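Local coordinates for protein possible metal-dependent hydrolase (Veillonella parvula, PDB 3RPC) that probably hydrolyses an as yet unidentified substrate at a two-zinc site, as a member of the metallo-beta-lactamase superfamily, at residues A[6-14]-A[50-61]. Residues are numbered along the deposited sequence; the frame is centred on the assembly and turned at random.
Sequences QYTHIRNAT and PMVDLPLSMDDL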
loop_
_atom_site.group_PDB
_atom_site.type_symbol
_atom_site.label_atom_id
_atom_site.label_comp_id
_atom_site.label_asym_id
_atom_site.label_seq_id
_atom_site.Cartn_x
_atom_site.Cartn_y
_atom_site.Cartn_z
ATOM N N GLN A 6 -8.470 27.073 -2.164
ATOM C CA GLN A 6 -9.800 26.665 -2.574
ATOM C C GLN A 6 -9.755 25.427 -3.456
ATOM O O GLN A 6 -8.712 25.091 -4.037
ATOM C CB GLN A 6 -10.478 27.801 -3.348
ATOM C CG GLN A 6 -9.741 28.172 -4.630
ATOM C CD GLN A 6 -10.500 29.166 -5.475
ATOM O OE1 GLN A 6 -11.020 30.160 -4.967
ATOM N NE2 GLN A 6 -10.594 28.889 -6.769
ATOM N N TYR A 7 -10.902 24.762 -3.551
ATOM C CA TYR A 7 -11.074 23.645 -4.465
ATOM C C TYR A 7 -12.237 23.953 -5.397
ATOM O O TYR A 7 -13.364 24.169 -4.948
ATOM C CB TYR A 7 -11.317 22.328 -3.701
ATOM C CG TYR A 7 -11.628 21.169 -4.625
ATOM C CD1 TYR A 7 -10.618 20.544 -5.346
ATOM C CD2 TYR A 7 -12.931 20.720 -4.803
ATOM C CE1 TYR A 7 -10.895 19.503 -6.216
ATOM C CE2 TYR A 7 -13.215 19.673 -5.667
ATOM C CZ TYR A 7 -12.194 19.071 -6.371
ATOM O OH TYR A 7 -12.477 18.046 -7.244
ATOM N N THR A 8 -11.960 23.996 -6.691
ATOM C CA THR A 8 -13.009 24.142 -7.681
ATOM C C THR A 8 -13.276 22.788 -8.303
ATOM O O THR A 8 -12.408 22.215 -8.967
ATOM C CB THR A 8 -12.611 25.130 -8.789
ATOM O OG1 THR A 8 -12.433 26.437 -8.224
ATOM C CG2 THR A 8 -13.695 25.180 -9.850
ATOM N N HIS A 9 -14.471 22.256 -8.082
ATOM C CA HIS A 9 -14.788 20.987 -8.695
ATOM C C HIS A 9 -15.068 21.167 -10.179
ATOM O O HIS A 9 -15.716 22.136 -10.562
ATOM C CB HIS A 9 -15.974 20.296 -8.038
ATOM C CG HIS A 9 -16.095 18.884 -8.484
ATOM N ND1 HIS A 9 -15.030 18.013 -8.411
ATOM C CD2 HIS A 9 -17.103 18.207 -9.083
ATOM C CE1 HIS A 9 -15.387 16.849 -8.917
ATOM N NE2 HIS A 9 -16.638 16.939 -9.331
ATOM N N ILE A 10 -14.571 20.256 -11.013
ATOM C CA ILE A 10 -14.819 20.347 -12.459
ATOM C C ILE A 10 -15.837 19.289 -12.901
ATOM O O ILE A 10 -16.965 19.622 -13.261
ATOM C CB ILE A 10 -13.517 20.278 -13.290
ATOM C CG1 ILE A 10 -12.562 21.405 -12.879
ATOM C CG2 ILE A 10 -13.825 20.368 -14.790
ATOM C CD1 ILE A 10 -13.122 22.800 -13.069
ATOM N N ARG A 11 -15.461 18.015 -12.836
ATOM C CA ARG A 11 -16.362 16.955 -13.291
ATOM C C ARG A 11 -15.751 15.610 -12.931
ATOM O O ARG A 11 -14.583 15.398 -13.174
ATOM C CB ARG A 11 -16.585 17.044 -14.809
ATOM C CG ARG A 11 -17.674 16.074 -15.312
ATOM C CD ARG A 11 -17.805 16.101 -16.843
ATOM N NE ARG A 11 -16.560 15.704 -17.490
ATOM C CZ ARG A 11 -16.351 15.738 -18.805
ATOM N NH1 ARG A 11 -17.314 16.137 -19.629
ATOM N NH2 ARG A 11 -15.173 15.368 -19.301
ATOM N N ASN A 12 -16.567 14.713 -12.375
ATOM C CA ASN A 12 -16.094 13.408 -11.882
ATOM C C ASN A 12 -15.029 13.585 -10.790
ATOM O O ASN A 12 -15.334 14.124 -9.728
ATOM C CB ASN A 12 -15.594 12.512 -13.022
ATOM C CG ASN A 12 -15.561 11.034 -12.635
ATOM O OD1 ASN A 12 -16.502 10.522 -12.010
ATOM N ND2 ASN A 12 -14.496 10.344 -13.009
ATOM N N ALA A 13 -13.792 13.170 -11.055
ATOM C CA ALA A 13 -12.697 13.382 -10.103
ATOM C C ALA A 13 -11.792 14.544 -10.517
ATOM O O ALA A 13 -10.776 14.803 -9.879
ATOM C CB ALA A 13 -11.860 12.104 -9.940
ATOM N N THR A 14 -12.168 15.247 -11.581
ATOM C CA THR A 14 -11.357 16.353 -12.073
ATOM C C THR A 14 -11.688 17.607 -11.281
ATOM O O THR A 14 -12.850 17.964 -11.136
ATOM C CB THR A 14 -11.621 16.621 -13.568
ATOM O OG1 THR A 14 -11.403 15.423 -14.319
ATOM C CG2 THR A 14 -10.711 17.736 -14.108
ATOM N N PRO A 50 -18.436 10.802 -20.877
ATOM C CA PRO A 50 -19.083 11.369 -19.690
ATOM C C PRO A 50 -20.527 11.780 -19.967
ATOM O O PRO A 50 -20.857 12.181 -21.085
ATOM C CB PRO A 50 -18.218 12.590 -19.367
ATOM C CG PRO A 50 -17.602 12.964 -20.666
ATOM C CD PRO A 50 -17.382 11.685 -21.406
HETATM N N MSE A 51 -21.389 11.690 -18.962
HETATM C CA MSE A 51 -22.806 11.938 -19.193
HETATM C C MSE A 51 -23.176 13.419 -19.217
HETATM O O MSE A 51 -24.298 13.771 -19.590
HETATM C CB MSE A 51 -23.663 11.192 -18.174
HETATM C CG MSE A 51 -23.565 11.748 -16.789
HETATM SE SE MSE A 51 -24.475 10.593 -15.497
HETATM C CE MSE A 51 -23.890 8.888 -16.074
ATOM N N VAL A 52 -22.232 14.285 -18.843
ATOM C CA VAL A 52 -22.448 15.727 -18.911
ATOM C C VAL A 52 -21.204 16.360 -19.504
ATOM O O VAL A 52 -20.119 15.793 -19.402
ATOM C CB VAL A 52 -22.721 16.355 -17.527
ATOM C CG1 VAL A 52 -24.002 15.787 -16.936
ATOM C CG2 VAL A 52 -21.555 16.106 -16.578
ATOM N N ASP A 53 -21.381 17.513 -20.145
ATOM C CA ASP A 53 -20.263 18.295 -20.659
ATOM C C ASP A 53 -19.545 18.979 -19.507
ATOM O O ASP A 53 -20.067 19.053 -18.392
ATOM C CB ASP A 53 -20.767 19.342 -21.661
ATOM C CG ASP A 53 -20.974 18.764 -23.047
ATOM O OD1 ASP A 53 -20.000 18.215 -23.617
ATOM O OD2 ASP A 53 -22.115 18.842 -23.560
ATOM N N LEU A 54 -18.344 19.482 -19.769
ATOM C CA LEU A 54 -17.627 20.259 -18.770
ATOM C C LEU A 54 -18.433 21.505 -18.411
ATOM O O LEU A 54 -19.183 22.032 -19.243
ATOM C CB LEU A 54 -16.256 20.673 -19.306
ATOM C CG LEU A 54 -15.226 19.573 -19.570
ATOM C CD1 LEU A 54 -14.025 20.142 -20.335
ATOM C CD2 LEU A 54 -14.768 18.897 -18.266
ATOM N N PRO A 55 -18.272 21.996 -17.176
ATOM C CA PRO A 55 -19.032 23.167 -16.711
ATOM C C PRO A 55 -18.398 24.503 -17.098
ATOM O O PRO A 55 -18.974 25.555 -16.797
ATOM C CB PRO A 55 -18.991 23.010 -15.191
ATOM C CG PRO A 55 -17.662 22.355 -14.950
ATOM C CD PRO A 55 -17.511 21.362 -16.080
ATOM N N LEU A 56 -17.237 24.464 -17.742
ATOM C CA LEU A 56 -16.577 25.691 -18.173
ATOM C C LEU A 56 -15.811 25.449 -19.460
ATOM O O LEU A 56 -15.562 24.308 -19.840
ATOM C CB LEU A 56 -15.652 26.217 -17.074
ATOM C CG LEU A 56 -14.346 25.481 -16.770
ATOM C CD1 LEU A 56 -13.594 26.204 -15.665
ATOM C CD2 LEU A 56 -14.577 24.015 -16.387
ATOM N N SER A 57 -15.462 26.533 -20.147
ATOM C CA SER A 57 -14.687 26.439 -21.378
ATOM C C SER A 57 -13.283 25.931 -21.089
ATOM O O SER A 57 -12.759 26.086 -19.981
ATOM C CB SER A 57 -14.595 27.811 -22.054
ATOM O OG SER A 57 -13.747 28.658 -21.301
HETATM N N MSE A 58 -12.671 25.325 -22.094
HETATM C CA MSE A 58 -11.321 24.802 -21.943
HETATM C C MSE A 58 -10.348 25.917 -21.556
HETATM O O MSE A 58 -9.424 25.712 -20.766
HETATM C CB MSE A 58 -10.868 24.104 -23.226
HETATM C CG MSE A 58 -9.532 23.406 -23.106
HETATM SE SE MSE A 58 -9.525 21.928 -21.830
HETATM C CE MSE A 58 -10.842 20.790 -22.667
ATOM N N ASP A 59 -10.560 27.104 -22.103
ATOM C CA ASP A 59 -9.704 28.227 -21.755
ATOM C C ASP A 59 -9.763 28.540 -20.266
ATOM O O ASP A 59 -8.728 28.737 -19.626
ATOM C CB ASP A 59 -10.080 29.472 -22.551
ATOM C CG ASP A 59 -9.282 30.685 -22.125
ATOM O OD1 ASP A 59 -8.072 30.730 -22.434
ATOM O OD2 ASP A 59 -9.860 31.585 -21.477
ATOM N N ASP A 60 -10.975 28.586 -19.718
ATOM C CA ASP A 60 -11.150 28.876 -18.299
ATOM C C ASP A 60 -10.609 27.732 -17.453
ATOM O O ASP A 60 -10.022 27.953 -16.396
ATOM C CB ASP A 60 -12.618 29.156 -17.969
ATOM C CG ASP A 60 -13.051 30.548 -18.394
ATOM O OD1 ASP A 60 -14.227 30.906 -18.171
ATOM O OD2 ASP A 60 -12.209 31.291 -18.945
ATOM N N LEU A 61 -10.793 26.510 -17.931
ATOM C CA LEU A 61 -10.299 25.347 -17.200
ATOM C C LEU A 61 -8.783 25.411 -17.073
ATOM O O LEU A 61 -8.230 25.194 -15.994
ATOM C CB LEU A 61 -10.734 24.059 -17.903
ATOM C CG LEU A 61 -10.443 22.724 -17.204
ATOM C CD1 LEU A 61 -11.420 21.659 -17.682
ATOM C CD2 LEU A 61 -9.014 22.283 -17.435
#
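The guanidinium group of Arg-11 is sandwiched between Pro-50 and Leu-54. CG of Pro-50 lies toward the rim of one face, 3.6 Å from Arg-11 CZ, and CD2 of Leu-54 sits over the centre of the opposite face, also 3.6 Å from CZ. The side chain leaves the strand with CG anti to the backbone N (chi1 -172°), stays extended through chi2 and bends at chi3 (61°), which turns the flat head into the slot. There NH1 donates to Val-52 O at 2.8 Å, meeting a lone pair in the carbonyl plane, although the bond is bent (137° at the hydrogen) and the oxygen is tilted somewhat from the guanidinium plane. Alongside, CG2 of Val-52 packs on Arg-11 CD as the two side chains run past each other in opposite directions. The other amino group, NH2, is held by the carbonyls of Phe-29 and Ala-31, and the Phe-29 ring adds a cation-pi contact.

One residue earlier, Ile-10 supplies a purely apolar side chain to the contact. With CG2 anti to the backbone N and CG1 beside it, the two branches serve different partners: CG2 fits among Leu-54 CD2, Pro-55 CD and Leu-61 CD1, while CD1 reaches Leu-56 CD2 at 3.8 Å, the two side chains crossing at about a right angle. Pro-55 also lays CG against Ile-10 O, 3.3 Å away.

Both anchoring residues belong to a classic beta bulge, in which Ile-10 N and Arg-11 N share Thr-14 O where strand 6-11 turns back. The loop ahead of helix 58-62 is thus held to this strand end by the apolar cluster round Ile-10 and by the buried Arg-11 cation, its side chain about 12 Å from a bound zinc ion; three carbonyls and two covered faces would probably keep the guanidinium rigid.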